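PDB 3DI5: DinB-like Protein from Bacillus cereus ATCC 10987, which is of unknown detailed function but binds a divalent metal ion, nickel in this crystal, and belongs to the DinB family of helical metal-binding proteins. Local coordinates for residues Glu16-Thr20 with Gln129-Arg133; Leu27-Leu32 with Pro75-Ile81; Ile57-Thr61 with Phe121-Leu125; Trp100-Leu105 with Pro117-Leu122. One frame throughout, in Å; residues are numbered along the deposited sequence.

In the fold
Helix 118-142 serves three of the four contacts, and so illustrates how one long helix can organise a DinB bundle. Contact 1 joins it to the parallel helix 6-26 and holds His132, which binds nickel with His49 and His128. Contact 3 sets the antiparallel helix 43-58 against it, with Ile57 about 7 Å from the nickel between side chain and ion. Contact 4 fixes its N-terminal end; it shares Phe121 and Leu122 with contact 3, and their centres lie 9 Å apart. Contact 2 ties the loop after helix 6-26 to the start of helix 78-99, at the other end of the bundle, its centre 33 Å from that of contact 4.

Contact 1: residues Glu16-Thr20 with Gln129-Arg133; sequences ETEST and QNHHR. With NI (nickel (II) ion), chain B.
Arg133 reaches across to Glu16 end-on, with NH1 and NH2 both converging on the single oxygen OE1. The salt bridge is 2.9 Å from NH2 to Glu16 OE1, on the syn lone pair of that oxygen, whereas NH1 meets it from above the carboxylate plane. Two bends bring the groups together: the Glu16 chain folds at chi2 (-55°), and Arg133, extended as far as CD, turns at chi3 (66°). Ser19 OG lies over one face of the guanidinium, and Thr20 OG1 approaches its edge, 3.0 Å from Arg133 NH1. That threonine hydroxyl donates to Glu16 O, 2.8 Å from OG1, on the opposite carbonyl face from Thr20 N. A water links Glu16 OE1 to Gln129 NE2, while Glu16 OE2 bonds to Tyr151 and Gln129 OE1 to Tyr85. The salt bridge probably offsets both buried charges, and surrounding polar groups help position them. On the same helix, His132 NE2 binds nickel at 2.4 Å, beside His49, His128 and three waters. The axes of 16-20 and 129-133 lie 22° from parallel, and helices 6-26 and 118-142 are the first and last of the up-down-down-up four-helix bundle carrying the DinB family's three-histidine metal site.

Contact 2: residues Leu27-Leu32 with Pro75-Ile81; sequences LTDESL and PTSAKTI
The carboxylate of Asp29 is the flat group that carries the polar part of this contact: its OD1 receives the backbone N-H of Ala78 on the syn side, 31° out of the carboxylate plane. The bond is short, 2.8 Å from Ala78 N to Asp29 OD1, and almost straight at 174°. Thr76 O lies over one face, 3.9 Å from Asp29 CG, on the side from which Ala78 N comes. A water donates to Asp29 OD1 from the other side of the plane and accepts weakly from Lys79 N. With CG anti to the carbonyl carbon (chi1 -70°), the carboxylate swings toward the start of helix 78-99, where its negative charge probably interacts favourably with the helix dipole.

The apolar half lies deeper. Ala78 CB rests against Leu27, 3.5 Å from its backbone O, and Leu32, five residues on from Leu27, comes in beside it. Leu32 and Ile81 meet end to end through their terminal methyls, CD1 to CD1 at 3.9 Å, while Leu32 CD1 lies 3.8 Å from Thr76 O. Ala47 of helix 43-58 packs on both Leu27 and Ile81. The loop carrying Asp29 is shaped by an ST motif, in which Thr28 OG1 accepts from Ser31 N at 3.2 Å. Across the contact, Ser77 OG accepts weakly from Lys79 N and Thr80 N. A serine N-cap is supplemented by an aspartate from a distant loop, which binds the first N-H of the helix and anchors the loop to one end of the four-helix bundle.

Contact 3: residues Ile57-Thr61 with Phe121-Leu125; sequences ILSGT and FLMTL
Ile57 lies beside Leu125 and Leu58 beside Phe121, with CA atoms 6.3 and 6.6 Å apart respectively; helix 43-58 runs antiparallel to helix 118-142, and the chain stays helical in its torsions through Thr61. The Phe121 ring is the centre of the packing here. Thr61 CG2 sits over one face, 3.6 Å from the ring centroid and 24° off its normal, a CH-pi contact in which the two side chains pass alongside one another, pointing opposite ways. At the ring edge lies the carbonyl oxygen of Ile57, 3.4 Å from Phe121 CD2.

The methyl of Thr61 owes its position to the hydroxyl. OG1 stands between the backbone N and the carbonyl carbon (chi1 77°), from where it donates to Leu58 O at 2.7 Å, in the carbonyl plane. Thr61 N bonds to the same oxygen, so two donors grip the carbonyl, while Leu63 N also bonds to the hydroxyl; CG2 is then directed onto the ring.

Farther along, contact is mainly aliphatic. Ile57 lays CG2 against Leu125 CB and Phe121 O, and directs CD1 toward Leu125 CA. Leu58 lies roughly perpendicular to both Leu122 and Leu125, its CD2 meeting Leu122 CD2 at 4.0 Å and its CD1 meeting Leu125 CD2 at 4.2 Å. Phe92 of helix 78-99 touches all three leucines, closing the layer from another helix. This is part of the hydrophobic core of an antiparallel helix pair in the DinB bundle, and through the nickel ligand His128, which Ile57 touches, it probably backs the metal site.

Contact 4: residues Trp100-Leu105 with Pro117-Leu122; sequences WTDKDL and PNSIFL
The N-terminal end of helix 118-142, entered directly from the hairpin of strands 108-111 and 114-117, is held here by the loop that precedes the hairpin. Asn118 and Asp104 make the main link: ND2 donates to the carbonyl oxygen of Asp104 at 2.8 Å, with an angle of 157° at the hydrogen. The other end of the amide, OD1, accepts from Asn109 of the hairpin, so both polar atoms of Asn118 are engaged and its rotation is fixed. Against this amide lies the indole of Trp100, their planes only 18° apart, with CH2 3.6 Å from Asn118 CG. Asp104 CB covers one face of the same indole.

Next along the helix, Ser119 N donates to Leu105 O at 3.0 Å. Pro117 occupies the N-cap, and the loop thus supplies an acceptor for an amide of the first helical turn. A water donates to Leu105 O and is hydrogen-bonded to Ser119 OG as well, at 2.9 Å. The loop has its own brace: Asp104 OD2 accepts from Thr101 N at 2.7 Å, a bond almost straight at 173° that steadies the turn. On the apolar side, Leu122 turns its CD1 to the loop, 3.7 Å from Leu105 CD2 and near the edge of the Trp100 ring. Ile6 of helix 6-26 packs against both Trp100 and Leu105.

Contact 1: residues Glu16-Thr20 with Gln129-Arg133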
loop_
_atom_site.group_PDB
_atom_site.type_symbol
_atom_site.label_atom_id
_atom_site.label_comp_id
_atom_site.label_asym_id
_atom_site.label_seq_id
_atom_site.Cartn_x
_atom_site.Cartn_y
_atom_site.Cartn_z
ATOM N N GLU A 16 9.880 0.119 1.901
ATOM C CA GLU A 16 8.709 -0.455 1.231
ATOM C C GLU A 16 8.017 0.561 0.331
ATOM O O GLU A 16 7.670 0.251 -0.809
ATOM C CB GLU A 16 7.716 -1.000 2.254
ATOM C CG GLU A 16 8.233 -2.188 3.073
ATOM C CD GLU A 16 8.710 -3.340 2.220
ATOM O OE1 GLU A 16 8.052 -3.662 1.219
ATOM O OE2 GLU A 16 9.742 -3.951 2.541
ATOM N N THR A 17 7.816 1.771 0.833
ATOM C CA THR A 17 7.133 2.804 0.054
ATOM C C THR A 17 7.972 3.304 -1.116
ATOM O O THR A 17 7.436 3.486 -2.217
ATOM C CB THR A 17 6.701 4.013 0.909
ATOM O OG1 THR A 17 7.846 4.640 1.484
ATOM C CG2 THR A 17 5.754 3.592 2.016
ATOM N N GLU A 18 9.273 3.531 -0.889
ATOM C CA GLU A 18 10.170 3.954 -1.969
ATOM C C GLU A 18 10.123 2.941 -3.111
ATOM O O GLU A 18 9.960 3.309 -4.278
ATOM C CB GLU A 18 11.630 4.144 -1.466
ATOM C CG GLU A 18 11.863 5.442 -0.643
ATOM C CD GLU A 18 13.337 5.676 -0.220
ATOM N N SER A 19 10.260 1.667 -2.755
ATOM C CA SER A 19 10.203 0.563 -3.713
ATOM C C SER A 19 8.864 0.492 -4.469
ATOM O O SER A 19 8.840 0.288 -5.666
ATOM C CB SER A 19 10.486 -0.764 -2.987
ATOM O OG SER A 19 10.015 -1.881 -3.740
ATOM N N THR A 20 7.753 0.673 -3.769
ATOM C CA THR A 20 6.438 0.597 -4.385
ATOM C C THR A 20 6.215 1.777 -5.315
ATOM O O THR A 20 5.719 1.606 -6.421
ATOM C CB THR A 20 5.322 0.507 -3.308
ATOM O OG1 THR A 20 5.598 -0.620 -2.474
ATOM C CG2 THR A 20 3.946 0.333 -3.934
ATOM N N GLN A 129 0.906 -5.370 1.076
ATOM C CA GLN A 129 1.495 -4.569 0.017
ATOM C C GLN A 129 2.587 -5.319 -0.756
ATOM O O GLN A 129 2.685 -5.187 -1.968
ATOM C CB GLN A 129 2.086 -3.317 0.609
ATOM C CG GLN A 129 2.560 -2.311 -0.436
ATOM C CD GLN A 129 3.054 -1.053 0.166
ATOM O OE1 GLN A 129 2.490 0.021 -0.067
ATOM N NE2 GLN A 129 4.124 -1.155 0.963
ATOM N N ASN A 130 3.386 -6.102 -0.035
ATOM C CA ASN A 130 4.520 -6.820 -0.600
ATOM C C ASN A 130 4.043 -7.998 -1.461
ATOM O O ASN A 130 4.603 -8.282 -2.516
ATOM C CB ASN A 130 5.424 -7.299 0.548
ATOM C CG ASN A 130 6.699 -7.999 0.070
ATOM O OD1 ASN A 130 7.104 -7.881 -1.089
ATOM N ND2 ASN A 130 7.342 -8.722 0.980
ATOM N N HIS A 131 3.002 -8.680 -0.999
ATOM C CA HIS A 131 2.371 -9.749 -1.779
ATOM C C HIS A 131 1.913 -9.254 -3.151
ATOM O O HIS A 131 2.229 -9.868 -4.179
ATOM C CB HIS A 131 1.166 -10.300 -1.018
ATOM C CG HIS A 131 0.239 -11.116 -1.859
ATOM N ND1 HIS A 131 0.558 -12.379 -2.313
ATOM C CD2 HIS A 131 -1.021 -10.863 -2.291
ATOM C CE1 HIS A 131 -0.461 -12.861 -3.003
ATOM N NE2 HIS A 131 -1.432 -11.965 -3.000
ATOM N N HIS A 132 1.155 -8.169 -3.138
ATOM C CA HIS A 132 0.588 -7.575 -4.356
ATOM C C HIS A 132 1.601 -6.880 -5.256
ATOM O O HIS A 132 1.464 -6.872 -6.495
ATOM C CB HIS A 132 -0.512 -6.585 -3.990
ATOM C CG HIS A 132 -1.793 -7.229 -3.586
ATOM N ND1 HIS A 132 -2.542 -7.991 -4.450
ATOM C CD2 HIS A 132 -2.466 -7.224 -2.408
ATOM C CE1 HIS A 132 -3.622 -8.421 -3.827
ATOM N NE2 HIS A 132 -3.607 -7.955 -2.596
ATOM N N ARG A 133 2.610 -6.258 -4.657
ATOM C CA ARG A 133 3.730 -5.730 -5.454
ATOM C C ARG A 133 4.466 -6.899 -6.157
ATOM O O ARG A 133 4.882 -6.785 -7.295
ATOM C CB ARG A 133 4.660 -4.912 -4.561
ATOM C CG ARG A 133 5.830 -4.296 -5.272
ATOM C CD ARG A 133 6.671 -3.507 -4.302
ATOM N NE ARG A 133 7.264 -4.410 -3.335
ATOM C CZ ARG A 133 7.627 -4.079 -2.097
ATOM N NH1 ARG A 133 7.467 -2.847 -1.622
ATOM N NH2 ARG A 133 8.151 -5.011 -1.330
HETATM NI NI NI B . -5.442 -7.917 -1.088
HETATM O O HOH W 1 5.237 -3.401 1.652
HETATM O O HOH W 2 -6.957 -9.089 -2.539
HETATM O O HOH W 3 -5.026 -9.842 0.052
HETATM O O HOH W 4 -7.266 -7.609 0.382
#

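Contact 2: residues Leu27-Leu32 with Pro75-Ile81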
loop_
_atom_site.group_PDB
_atom_site.type_symbol
_atom_site.label_atom_id
_atom_site.label_comp_id
_atom_site.label_asym_id
_atom_site.label_seq_id
_atom_site.Cartn_x
_atom_site.Cartn_y
_atom_site.Cartn_z
ATOM N N LEU A 27 4.626 2.743 -14.528
ATOM C CA LEU A 27 3.423 2.207 -15.176
ATOM C C LEU A 27 2.942 3.215 -16.207
ATOM O O LEU A 27 3.084 4.430 -16.027
ATOM C CB LEU A 27 2.323 1.871 -14.135
ATOM C CG LEU A 27 2.232 0.440 -13.556
ATOM C CD1 LEU A 27 3.554 -0.225 -13.235
ATOM C CD2 LEU A 27 1.335 0.422 -12.310
ATOM N N THR A 28 2.425 2.694 -17.313
ATOM C CA THR A 28 1.836 3.502 -18.365
ATOM C C THR A 28 0.351 3.204 -18.359
ATOM O O THR A 28 -0.078 2.199 -17.780
ATOM C CB THR A 28 2.410 3.127 -19.736
ATOM O OG1 THR A 28 2.101 1.754 -20.017
ATOM C CG2 THR A 28 3.923 3.314 -19.754
ATOM N N ASP A 29 -0.415 4.079 -19.005
ATOM C CA ASP A 29 -1.859 3.915 -19.136
ATOM C C ASP A 29 -2.213 2.599 -19.807
ATOM O O ASP A 29 -3.141 1.917 -19.384
ATOM C CB ASP A 29 -2.457 5.065 -19.937
ATOM C CG ASP A 29 -2.424 6.385 -19.189
ATOM O OD1 ASP A 29 -1.959 6.424 -18.030
ATOM O OD2 ASP A 29 -2.875 7.396 -19.760
ATOM N N GLU A 30 -1.447 2.240 -20.827
ATOM C CA GLU A 30 -1.667 1.001 -21.576
ATOM C C GLU A 30 -1.466 -0.226 -20.712
ATOM O O GLU A 30 -2.254 -1.174 -20.789
ATOM C CB GLU A 30 -0.713 0.927 -22.779
ATOM C CG GLU A 30 -1.015 -0.227 -23.749
ATOM N N SER A 31 -0.408 -0.203 -19.895
ATOM C CA SER A 31 -0.027 -1.344 -19.028
ATOM C C SER A 31 -1.091 -1.723 -18.023
ATOM O O SER A 31 -1.179 -2.883 -17.610
ATOM C CB SER A 31 1.281 -1.055 -18.280
ATOM O OG SER A 31 1.129 -0.015 -17.327
ATOM N N LEU A 32 -1.904 -0.753 -17.642
ATOM C CA LEU A 32 -2.977 -0.955 -16.684
ATOM C C LEU A 32 -3.966 -2.024 -17.126
ATOM O O LEU A 32 -4.580 -2.677 -16.276
ATOM C CB LEU A 32 -3.725 0.368 -16.430
ATOM C CG LEU A 32 -2.896 1.508 -15.842
ATOM C CD1 LEU A 32 -3.849 2.606 -15.451
ATOM C CD2 LEU A 32 -1.997 1.066 -14.649
ATOM N N PRO A 75 -8.936 3.937 -11.517
ATOM C CA PRO A 75 -8.536 5.026 -12.413
ATOM C C PRO A 75 -8.002 4.560 -13.762
ATOM O O PRO A 75 -7.361 3.513 -13.841
ATOM C CB PRO A 75 -7.418 5.716 -11.627
ATOM C CG PRO A 75 -7.749 5.460 -10.237
ATOM C CD PRO A 75 -8.240 4.043 -10.221
ATOM N N THR A 76 -8.235 5.349 -14.811
ATOM C CA THR A 76 -7.716 5.005 -16.143
ATOM C C THR A 76 -6.331 5.587 -16.471
ATOM O O THR A 76 -5.708 5.193 -17.464
ATOM C CB THR A 76 -8.719 5.338 -17.259
ATOM O OG1 THR A 76 -9.050 6.729 -17.246
ATOM C CG2 THR A 76 -9.990 4.501 -17.065
ATOM N N SER A 77 -5.828 6.482 -15.622
ATOM C CA SER A 77 -4.544 7.119 -15.860
ATOM C C SER A 77 -3.553 6.669 -14.832
ATOM O O SER A 77 -3.847 6.715 -13.640
ATOM C CB SER A 77 -4.688 8.641 -15.787
ATOM O OG SER A 77 -3.470 9.219 -15.350
ATOM N N ALA A 78 -2.375 6.231 -15.272
ATOM C CA ALA A 78 -1.379 5.683 -14.339
ATOM C C ALA A 78 -0.812 6.805 -13.454
ATOM O O ALA A 78 -0.317 6.553 -12.346
ATOM C CB ALA A 78 -0.271 4.939 -15.072
ATOM N N LYS A 79 -0.959 8.047 -13.903
ATOM C CA LYS A 79 -0.512 9.190 -13.107
ATOM C C LYS A 79 -1.405 9.382 -11.894
ATOM O O LYS A 79 -0.917 9.725 -10.825
ATOM C CB LYS A 79 -0.459 10.481 -13.921
ATOM C CG LYS A 79 0.593 11.439 -13.384
ATOM C CD LYS A 79 0.684 12.742 -14.192
ATOM C CE LYS A 79 0.196 13.931 -13.385
ATOM N NZ LYS A 79 1.130 14.238 -12.274
ATOM N N THR A 80 -2.706 9.160 -12.054
ATOM C CA THR A 80 -3.616 9.180 -10.906
ATOM C C THR A 80 -3.252 8.146 -9.858
ATOM O O THR A 80 -3.314 8.430 -8.667
ATOM C CB THR A 80 -5.080 8.993 -11.320
ATOM O OG1 THR A 80 -5.428 10.009 -12.256
ATOM C CG2 THR A 80 -6.003 9.128 -10.112
ATOM N N ILE A 81 -2.878 6.951 -10.294
ATOM C CA ILE A 81 -2.553 5.862 -9.377
ATOM C C ILE A 81 -1.258 6.122 -8.599
ATOM O O ILE A 81 -1.232 6.061 -7.368
ATOM C CB ILE A 81 -2.489 4.502 -10.126
ATOM C CG1 ILE A 81 -3.862 4.197 -10.782
ATOM C CG2 ILE A 81 -2.032 3.358 -9.179
ATOM C CD1 ILE A 81 -3.945 2.883 -11.541
HETATM O O HOH W 5 -0.422 8.714 -16.975
#

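Contact 3: residues Ile57-Thr61 with Phe121-Leu125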
loop_
_atom_site.group_PDB
_atom_site.type_symbol
_atom_site.label_atom_id
_atom_site.label_comp_id
_atom_site.label_asym_id
_atom_site.label_seq_id
_atom_site.Cartn_x
_atom_site.Cartn_y
_atom_site.Cartn_z
ATOM N N ILE A 57 -6.639 -1.045 5.725
ATOM C CA ILE A 57 -5.973 -1.807 6.763
ATOM C C ILE A 57 -5.841 -0.943 8.047
ATOM O O ILE A 57 -6.013 -1.439 9.146
ATOM C CB ILE A 57 -4.621 -2.382 6.252
ATOM C CG1 ILE A 57 -4.876 -3.559 5.297
ATOM C CG2 ILE A 57 -3.712 -2.738 7.411
ATOM C CD1 ILE A 57 -3.593 -4.138 4.653
ATOM N N LEU A 58 -5.597 0.358 7.932
ATOM C CA LEU A 58 -5.369 1.126 9.151
ATOM C C LEU A 58 -6.665 1.629 9.842
ATOM O O LEU A 58 -6.604 2.210 10.951
ATOM C CB LEU A 58 -4.361 2.256 8.882
ATOM C CG LEU A 58 -2.992 1.704 8.421
ATOM C CD1 LEU A 58 -2.003 2.723 8.382
ATOM C CD2 LEU A 58 -2.480 0.586 9.344
ATOM N N SER A 59 -7.828 1.378 9.232
ATOM C CA SER A 59 -9.065 2.033 9.689
ATOM C C SER A 59 -9.428 1.690 11.127
ATOM O O SER A 59 -9.841 2.558 11.884
ATOM C CB SER A 59 -10.250 1.733 8.755
ATOM O OG SER A 59 -10.623 0.367 8.807
ATOM N N GLY A 60 -9.243 0.428 11.495
ATOM C CA GLY A 60 -9.579 -0.055 12.832
ATOM C C GLY A 60 -8.650 0.432 13.927
ATOM O O GLY A 60 -8.959 0.288 15.102
ATOM N N THR A 61 -7.501 0.990 13.553
ATOM C CA THR A 61 -6.581 1.593 14.535
ATOM C C THR A 61 -7.101 2.963 15.022
ATOM O O THR A 61 -6.672 3.479 16.054
ATOM C CB THR A 61 -5.167 1.835 13.956
ATOM O OG1 THR A 61 -5.208 2.988 13.113
ATOM C CG2 THR A 61 -4.660 0.633 13.180
ATOM N N PHE A 121 -1.391 -4.517 12.980
ATOM C CA PHE A 121 -1.977 -3.789 11.850
ATOM C C PHE A 121 -0.870 -3.425 10.878
ATOM O O PHE A 121 -1.004 -3.578 9.643
ATOM C CB PHE A 121 -2.680 -2.523 12.290
ATOM C CG PHE A 121 -4.019 -2.752 12.920
ATOM C CD1 PHE A 121 -4.131 -3.134 14.249
ATOM C CD2 PHE A 121 -5.174 -2.567 12.189
ATOM C CE1 PHE A 121 -5.358 -3.329 14.823
ATOM C CE2 PHE A 121 -6.399 -2.745 12.776
ATOM C CZ PHE A 121 -6.488 -3.165 14.090
ATOM N N LEU A 122 0.221 -2.901 11.438
ATOM C CA LEU A 122 1.279 -2.290 10.630
ATOM C C LEU A 122 2.056 -3.393 9.914
ATOM O O LEU A 122 2.443 -3.235 8.772
ATOM C CB LEU A 122 2.232 -1.440 11.490
ATOM C CG LEU A 122 1.709 -0.097 12.012
ATOM C CD1 LEU A 122 2.795 0.646 12.736
ATOM C CD2 LEU A 122 1.179 0.722 10.907
HETATM N N MSE A 123 2.280 -4.505 10.600
HETATM C CA MSE A 123 2.927 -5.658 10.002
HETATM C C MSE A 123 2.091 -6.141 8.826
HETATM O O MSE A 123 2.623 -6.572 7.806
HETATM C CB MSE A 123 3.048 -6.783 11.034
HETATM C CG MSE A 123 3.736 -8.011 10.554
HETATM SE SE MSE A 123 3.282 -9.578 11.670
HETATM C CE MSE A 123 1.327 -9.832 11.140
ATOM N N THR A 124 0.775 -6.077 8.995
ATOM C CA THR A 124 -0.162 -6.598 8.020
ATOM C C THR A 124 -0.162 -5.703 6.790
ATOM O O THR A 124 -0.201 -6.196 5.671
ATOM C CB THR A 124 -1.593 -6.818 8.660
ATOM O OG1 THR A 124 -1.513 -7.866 9.648
ATOM C CG2 THR A 124 -2.645 -7.202 7.583
ATOM N N LEU A 125 -0.076 -4.391 7.004
ATOM C CA LEU A 125 0.005 -3.456 5.920
ATOM C C LEU A 125 1.185 -3.761 4.989
ATOM O O LEU A 125 1.032 -3.739 3.764
ATOM C CB LEU A 125 0.142 -2.035 6.469
ATOM C CG LEU A 125 0.216 -0.864 5.510
ATOM C CD1 LEU A 125 -1.133 -0.600 4.840
ATOM C CD2 LEU A 125 0.692 0.367 6.243
#

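Contact 4: residues Trp100-Leu105 with Pro117-Leu122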
loop_
_atom_site.group_PDB
_atom_site.type_symbol
_atom_site.label_atom_id
_atom_site.label_comp_id
_atom_site.label_asym_id
_atom_site.label_seq_id
_atom_site.Cartn_x
_atom_site.Cartn_y
_atom_site.Cartn_z
ATOM N N TRP A 100 0.942 9.184 17.183
ATOM C CA TRP A 100 1.447 8.023 17.915
ATOM C C TRP A 100 2.852 8.243 18.460
ATOM O O TRP A 100 3.651 8.975 17.857
ATOM C CB TRP A 100 1.444 6.767 17.027
ATOM C CG TRP A 100 0.079 6.181 16.768
ATOM C CD1 TRP A 100 -1.131 6.724 17.105
ATOM C CD2 TRP A 100 -0.213 4.961 16.068
ATOM N NE1 TRP A 100 -2.152 5.904 16.677
ATOM C CE2 TRP A 100 -1.616 4.821 16.034
ATOM C CE3 TRP A 100 0.573 3.980 15.468
ATOM C CZ2 TRP A 100 -2.247 3.743 15.426
ATOM C CZ3 TRP A 100 -0.059 2.892 14.863
ATOM C CH2 TRP A 100 -1.454 2.783 14.854
ATOM N N THR A 101 3.123 7.607 19.605
ATOM C CA THR A 101 4.471 7.419 20.141
ATOM C C THR A 101 4.683 5.899 20.258
ATOM O O THR A 101 3.791 5.137 19.901
ATOM C CB THR A 101 4.660 8.142 21.511
ATOM O OG1 THR A 101 3.623 7.763 22.426
ATOM C CG2 THR A 101 4.611 9.662 21.340
ATOM N N ASP A 102 5.835 5.446 20.744
ATOM C CA ASP A 102 6.122 3.986 20.791
ATOM C C ASP A 102 5.074 3.126 21.502
ATOM O O ASP A 102 4.881 1.960 21.129
ATOM C CB ASP A 102 7.469 3.694 21.460
ATOM C CG ASP A 102 8.641 4.363 20.765
ATOM O OD1 ASP A 102 8.548 4.660 19.555
ATOM O OD2 ASP A 102 9.664 4.598 21.449
ATOM N N LYS A 103 4.448 3.673 22.553
ATOM C CA LYS A 103 3.467 2.936 23.363
ATOM C C LYS A 103 2.175 2.573 22.621
ATOM O O LYS A 103 1.596 1.499 22.853
ATOM C CB LYS A 103 3.146 3.678 24.670
ATOM C CG LYS A 103 2.314 4.951 24.584
ATOM C CD LYS A 103 2.274 5.644 25.957
ATOM C CE LYS A 103 1.616 7.024 25.888
ATOM N NZ LYS A 103 1.729 7.803 27.176
ATOM N N ASP A 104 1.761 3.450 21.715
ATOM C CA ASP A 104 0.578 3.253 20.894
ATOM C C ASP A 104 0.642 1.973 20.042
ATOM O O ASP A 104 -0.387 1.450 19.605
ATOM C CB ASP A 104 0.386 4.456 19.982
ATOM C CG ASP A 104 0.040 5.718 20.737
ATOM O OD1 ASP A 104 -1.120 5.864 21.180
ATOM O OD2 ASP A 104 0.924 6.591 20.868
ATOM N N LEU A 105 1.850 1.484 19.789
ATOM C CA LEU A 105 2.024 0.240 19.060
ATOM C C LEU A 105 1.458 -0.960 19.816
ATOM O O LEU A 105 1.220 -2.006 19.207
ATOM C CB LEU A 105 3.497 0.003 18.734
ATOM C CG LEU A 105 4.094 0.960 17.710
ATOM C CD1 LEU A 105 5.611 0.825 17.670
ATOM C CD2 LEU A 105 3.487 0.701 16.342
ATOM N N PRO A 117 -2.871 -5.899 18.623
ATOM C CA PRO A 117 -2.140 -4.649 18.848
ATOM C C PRO A 117 -1.939 -3.818 17.565
ATOM O O PRO A 117 -1.958 -4.344 16.462
ATOM C CB PRO A 117 -0.799 -5.113 19.441
ATOM C CG PRO A 117 -0.752 -6.570 19.326
ATOM C CD PRO A 117 -2.104 -7.089 19.033
ATOM N N ASN A 118 -1.760 -2.521 17.698
ATOM C CA ASN A 118 -1.524 -1.703 16.520
ATOM C C ASN A 118 -0.333 -2.170 15.674
ATOM O O ASN A 118 -0.379 -2.059 14.457
ATOM C CB ASN A 118 -1.385 -0.235 16.885
ATOM C CG ASN A 118 -2.711 0.399 17.197
ATOM O OD1 ASN A 118 -3.728 0.024 16.621
ATOM N ND2 ASN A 118 -2.718 1.341 18.119
ATOM N N SER A 119 0.706 -2.719 16.301
ATOM C CA SER A 119 1.896 -3.159 15.559
ATOM C C SER A 119 1.591 -4.244 14.508
ATOM O O SER A 119 2.227 -4.304 13.452
ATOM C CB SER A 119 2.974 -3.661 16.513
ATOM O OG SER A 119 2.445 -4.638 17.356
ATOM N N ILE A 120 0.605 -5.075 14.795
ATOM C CA ILE A 120 0.195 -6.132 13.896
ATOM C C ILE A 120 -0.566 -5.514 12.721
ATOM O O ILE A 120 -0.382 -5.898 11.562
ATOM C CB ILE A 120 -0.661 -7.176 14.632
ATOM C CG1 ILE A 120 0.138 -7.863 15.749
ATOM C CG2 ILE A 120 -1.152 -8.244 13.684
ATOM C CD1 ILE A 120 1.361 -8.658 15.289
ATOM N N PHE A 121 -1.391 -4.517 12.980
ATOM C CA PHE A 121 -1.977 -3.789 11.850
ATOM C C PHE A 121 -0.870 -3.425 10.878
ATOM O O PHE A 121 -1.004 -3.578 9.643
ATOM C CB PHE A 121 -2.680 -2.523 12.290
ATOM C CG PHE A 121 -4.019 -2.752 12.920
ATOM C CD1 PHE A 121 -4.131 -3.134 14.249
ATOM C CD2 PHE A 121 -5.174 -2.567 12.189
ATOM C CE1 PHE A 121 -5.358 -3.329 14.823
ATOM C CE2 PHE A 121 -6.399 -2.745 12.776
ATOM C CZ PHE A 121 -6.488 -3.165 14.090
ATOM N N LEU A 122 0.221 -2.901 11.438
ATOM C CA LEU A 122 1.279 -2.290 10.630
ATOM C C LEU A 122 2.056 -3.393 9.914
ATOM O O LEU A 122 2.443 -3.235 8.772
ATOM C CB LEU A 122 2.232 -1.440 11.490
ATOM C CG LEU A 122 1.709 -0.097 12.012
ATOM C CD1 LEU A 122 2.795 0.646 12.736
ATOM C CD2 LEU A 122 1.179 0.722 10.907
HETATM O O HOH W 6 2.862 -4.302 20.177
#